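Local coordinates for uncharacterized protein (Mannheimia succiniciproducens, PDB 3KG4) that cleaves CRISPR precursor transcripts as a metal-independent endoribonuclease of the Cas5d family, yielding the CRISPR RNAs used in antiviral defence, at residues 9-14 / 39-44. Residues are numbered along the deposited sequence; the frame is centred on the assembly and turned at random.
Sequences LHIWGD and RGILSA
Ile41 of helix 35-45 reaches two residues of strand 7-13 with its two branches, and its atoms can be followed outward one by one. CB, directed at the strand, itself lies beyond contact distance of residues 9-14 and serves as the fork. From it CG2, set anti to the backbone N, approaches Leu9, whose CD2 lies 3.8 Å from Ile41 CG2, the two side chains passing at a slant. The other branch starts at CG1, which meets nothing of residues 9-14 itself and carries the chain outward. At its end CD1 meets Ile11 head-on, with 3.6 Å between Ile41 CD1 and Ile11 CD1. Both isoleucine chains are extended at chi2, consistent with methyl tips meeting across segment axes 11.0 Å apart.

Leu9 CD2 is shared: besides Ile41 it touches Leu42, with Leu9 CD2 and Leu42 CD2 3.9 Å apart as the two side chains run past each other in opposite directions. The CB of Leu42 does not face the strand, yet its CD2 branch comes back to it. All four residues are buried, and the segment axes make an angle of 111°, so the helix lies across the strand and packs on one face of the antiparallel sheet. Such a helix-on-sheet layer fits the ferredoxin-like RAMP fold to which Cas5 proteins belong. Around these four side chains, Ile33 touches both isoleucines, Phe165 touches Leu9 and Ile11, and Leu42 continues onto Trp53 and Ile55 of strand 51-60.

On the helix, Ser43 OG bonds to Arg39 O at 2.8 Å, tilted 33° from the carbonyl plane, and Arg39 O also accepts the backbone bond from Ser43 N. The Arg39 guanidinium forms a salt bridge with Asp194.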
ATOM      1  N   LEU A   9      -2.647  -5.344   6.670  1.00 27.60           N
ATOM      2  CA  LEU A   9      -1.451  -6.048   6.220  1.00 27.64           C
ATOM      3  C   LEU A   9      -0.227  -5.222   6.607  1.00 26.81           C
ATOM      4  O   LEU A   9      -0.086  -4.046   6.237  1.00 26.79           O
ATOM      5  CB  LEU A   9      -1.494  -6.312   4.693  1.00 26.73           C
ATOM      6  CG  LEU A   9      -0.386  -7.218   4.120  1.00 26.26           C
ATOM      7  CD1 LEU A   9      -0.614  -8.714   4.491  1.00 26.88           C
ATOM      8  CD2 LEU A   9      -0.254  -7.030   2.594  1.00 26.90           C
ATOM      9  N   HIS A  10       0.649  -5.843   7.374  1.00 26.30           N
ATOM     10  CA  HIS A  10       1.946  -5.302   7.717  1.00 26.24           C
ATOM     11  C   HIS A  10       2.906  -5.611   6.576  1.00 26.42           C
ATOM     12  O   HIS A  10       2.996  -6.768   6.112  1.00 25.81           O
ATOM     13  CB  HIS A  10       2.424  -5.946   9.030  1.00 26.34           C
ATOM     14  CG  HIS A  10       3.722  -5.398   9.552  1.00 27.60           C
ATOM     15  ND1 HIS A  10       4.571  -6.135  10.340  1.00 28.29           N
ATOM     16  CD2 HIS A  10       4.331  -4.200   9.362  1.00 29.21           C
ATOM     17  CE1 HIS A  10       5.628  -5.403  10.658  1.00 32.40           C
ATOM     18  NE2 HIS A  10       5.498  -4.215  10.088  1.00 30.98           N
ATOM     19  N   ILE A  11       3.552  -4.582   6.035  1.00 26.68           N
ATOM     20  CA  ILE A  11       4.542  -4.767   4.961  1.00 27.78           C
ATOM     21  C   ILE A  11       5.832  -4.054   5.304  1.00 28.99           C
ATOM     22  O   ILE A  11       5.815  -3.016   5.958  1.00 29.01           O
ATOM     23  CB  ILE A  11       3.989  -4.309   3.566  1.00 27.88           C
ATOM     24  CG1 ILE A  11       3.693  -2.790   3.551  1.00 27.99           C
ATOM     25  CG2 ILE A  11       2.768  -5.141   3.205  1.00 27.04           C
ATOM     26  CD1 ILE A  11       3.230  -2.221   2.164  1.00 24.88           C
ATOM     27  N   TRP A  12       6.961  -4.625   4.886  1.00 29.07           N
ATOM     28  CA  TRP A  12       8.229  -3.982   5.086  1.00 29.89           C
ATOM     29  C   TRP A  12       9.252  -4.405   4.030  1.00 29.92           C
ATOM     30  O   TRP A  12       9.046  -5.369   3.279  1.00 30.39           O
ATOM     31  CB  TRP A  12       8.750  -4.282   6.482  1.00 29.83           C
ATOM     32  CG  TRP A  12       8.995  -5.733   6.701  1.00 31.85           C
ATOM     33  CD1 TRP A  12      10.185  -6.378   6.559  1.00 35.57           C
ATOM     34  CD2 TRP A  12       8.034  -6.744   7.089  1.00 32.71           C
ATOM     35  NE1 TRP A  12      10.034  -7.735   6.834  1.00 34.89           N
ATOM     36  CE2 TRP A  12       8.731  -7.981   7.164  1.00 34.54           C
ATOM     37  CE3 TRP A  12       6.665  -6.732   7.363  1.00 33.20           C
ATOM     38  CZ2 TRP A  12       8.104  -9.191   7.522  1.00 35.67           C
ATOM     39  CZ3 TRP A  12       6.037  -7.945   7.732  1.00 35.36           C
ATOM     40  CH2 TRP A  12       6.768  -9.153   7.809  1.00 36.32           C
ATOM     41  N   GLY A  13      10.356  -3.683   3.997  1.00 30.51           N
ATOM     42  CA  GLY A  13      11.406  -3.926   3.001  1.00 31.39           C
ATOM     43  C   GLY A  13      12.598  -3.053   3.267  1.00 31.11           C
ATOM     44  O   GLY A  13      12.472  -1.991   3.849  1.00 31.99           O
ATOM     45  N   ASP A  14      13.777  -3.497   2.843  1.00 31.83           N
ATOM     46  CA  ASP A  14      14.984  -2.705   3.037  1.00 31.96           C
ATOM     47  C   ASP A  14      14.985  -1.498   2.109  1.00 30.34           C
ATOM     48  O   ASP A  14      15.583  -0.495   2.434  1.00 29.92           O
ATOM     49  CB  ASP A  14      16.239  -3.543   2.763  1.00 33.32           C
ATOM     50  CG  ASP A  14      16.506  -4.606   3.852  1.00 36.43           C
ATOM     51  OD1 ASP A  14      15.827  -4.601   4.903  1.00 38.37           O
ATOM     52  OD2 ASP A  14      17.404  -5.450   3.618  1.00 39.82           O
ATOM     53  N   ARG A  39      -2.543  -1.254  -3.268  1.00 23.32           N
ATOM     54  CA  ARG A  39      -3.555  -2.047  -3.884  1.00 25.31           C
ATOM     55  C   ARG A  39      -2.934  -3.163  -4.738  1.00 26.49           C
ATOM     56  O   ARG A  39      -3.473  -4.269  -4.787  1.00 26.28           O
ATOM     57  CB  ARG A  39      -4.465  -1.155  -4.718  1.00 27.51           C
ATOM     58  CG  ARG A  39      -5.618  -1.891  -5.379  1.00 32.79           C
ATOM     59  CD  ARG A  39      -6.688  -0.949  -5.929  1.00 38.94           C
ATOM     60  NE  ARG A  39      -6.205  -0.356  -7.168  1.00 43.11           N
ATOM     61  CZ  ARG A  39      -6.460  -0.810  -8.389  1.00 49.02           C
ATOM     62  NH1 ARG A  39      -7.236  -1.875  -8.591  1.00 51.01           N
ATOM     63  NH2 ARG A  39      -5.949  -0.163  -9.429  1.00 50.59           N
ATOM     64  N   GLY A  40      -1.819  -2.861  -5.394  1.00 26.32           N
ATOM     65  CA  GLY A  40      -1.036  -3.877  -6.124  1.00 26.47           C
ATOM     66  C   GLY A  40      -0.571  -4.991  -5.200  1.00 25.94           C
ATOM     67  O   GLY A  40      -0.598  -6.173  -5.559  1.00 25.07           O
ATOM     68  N   ILE A  41      -0.126  -4.612  -4.018  1.00 24.77           N
ATOM     69  CA  ILE A  41       0.417  -5.541  -3.072  1.00 25.01           C
ATOM     70  C   ILE A  41      -0.719  -6.456  -2.582  1.00 25.75           C
ATOM     71  O   ILE A  41      -0.531  -7.678  -2.520  1.00 25.74           O
ATOM     72  CB  ILE A  41       1.128  -4.833  -1.912  1.00 25.34           C
ATOM     73  CG1 ILE A  41       2.491  -4.269  -2.348  1.00 25.89           C
ATOM     74  CG2 ILE A  41       1.277  -5.776  -0.670  1.00 26.80           C
ATOM     75  CD1 ILE A  41       3.176  -3.432  -1.272  1.00 28.92           C
ATOM     76  N   LEU A  42      -1.892  -5.870  -2.270  1.00 24.89           N
ATOM     77  CA  LEU A  42      -3.036  -6.666  -1.833  1.00 25.09           C
ATOM     78  C   LEU A  42      -3.511  -7.647  -2.936  1.00 25.73           C
ATOM     79  O   LEU A  42      -3.771  -8.791  -2.637  1.00 25.68           O
ATOM     80  CB  LEU A  42      -4.196  -5.785  -1.415  1.00 24.33           C
ATOM     81  CG  LEU A  42      -3.955  -4.801  -0.238  1.00 22.31           C
ATOM     82  CD1 LEU A  42      -5.275  -4.055   0.096  1.00 25.93           C
ATOM     83  CD2 LEU A  42      -3.431  -5.476   0.982  1.00 24.04           C
ATOM     84  N   SER A  43      -3.607  -7.164  -4.171  1.00 27.09           N
ATOM     85  CA  SER A  43      -4.033  -7.938  -5.320  1.00 28.69           C
ATOM     86  C   SER A  43      -3.091  -9.104  -5.652  1.00 30.45           C
ATOM     87  O   SER A  43      -3.566 -10.133  -6.125  1.00 31.57           O
ATOM     88  CB  SER A  43      -4.173  -7.013  -6.524  1.00 29.10           C
ATOM     89  OG  SER A  43      -5.083  -5.993  -6.231  1.00 28.42           O
ATOM     90  N   ALA A  44      -1.797  -8.953  -5.367  1.00 31.46           N
ATOM     91  CA  ALA A  44      -0.782  -9.996  -5.539  1.00 32.41           C
ATOM     92  C   ALA A  44      -1.013 -11.189  -4.598  1.00 33.82           C
ATOM     93  O   ALA A  44      -0.733 -12.350  -4.959  1.00 32.34           O
ATOM     94  CB  ALA A  44       0.604  -9.435  -5.306  1.00 33.10           C
TER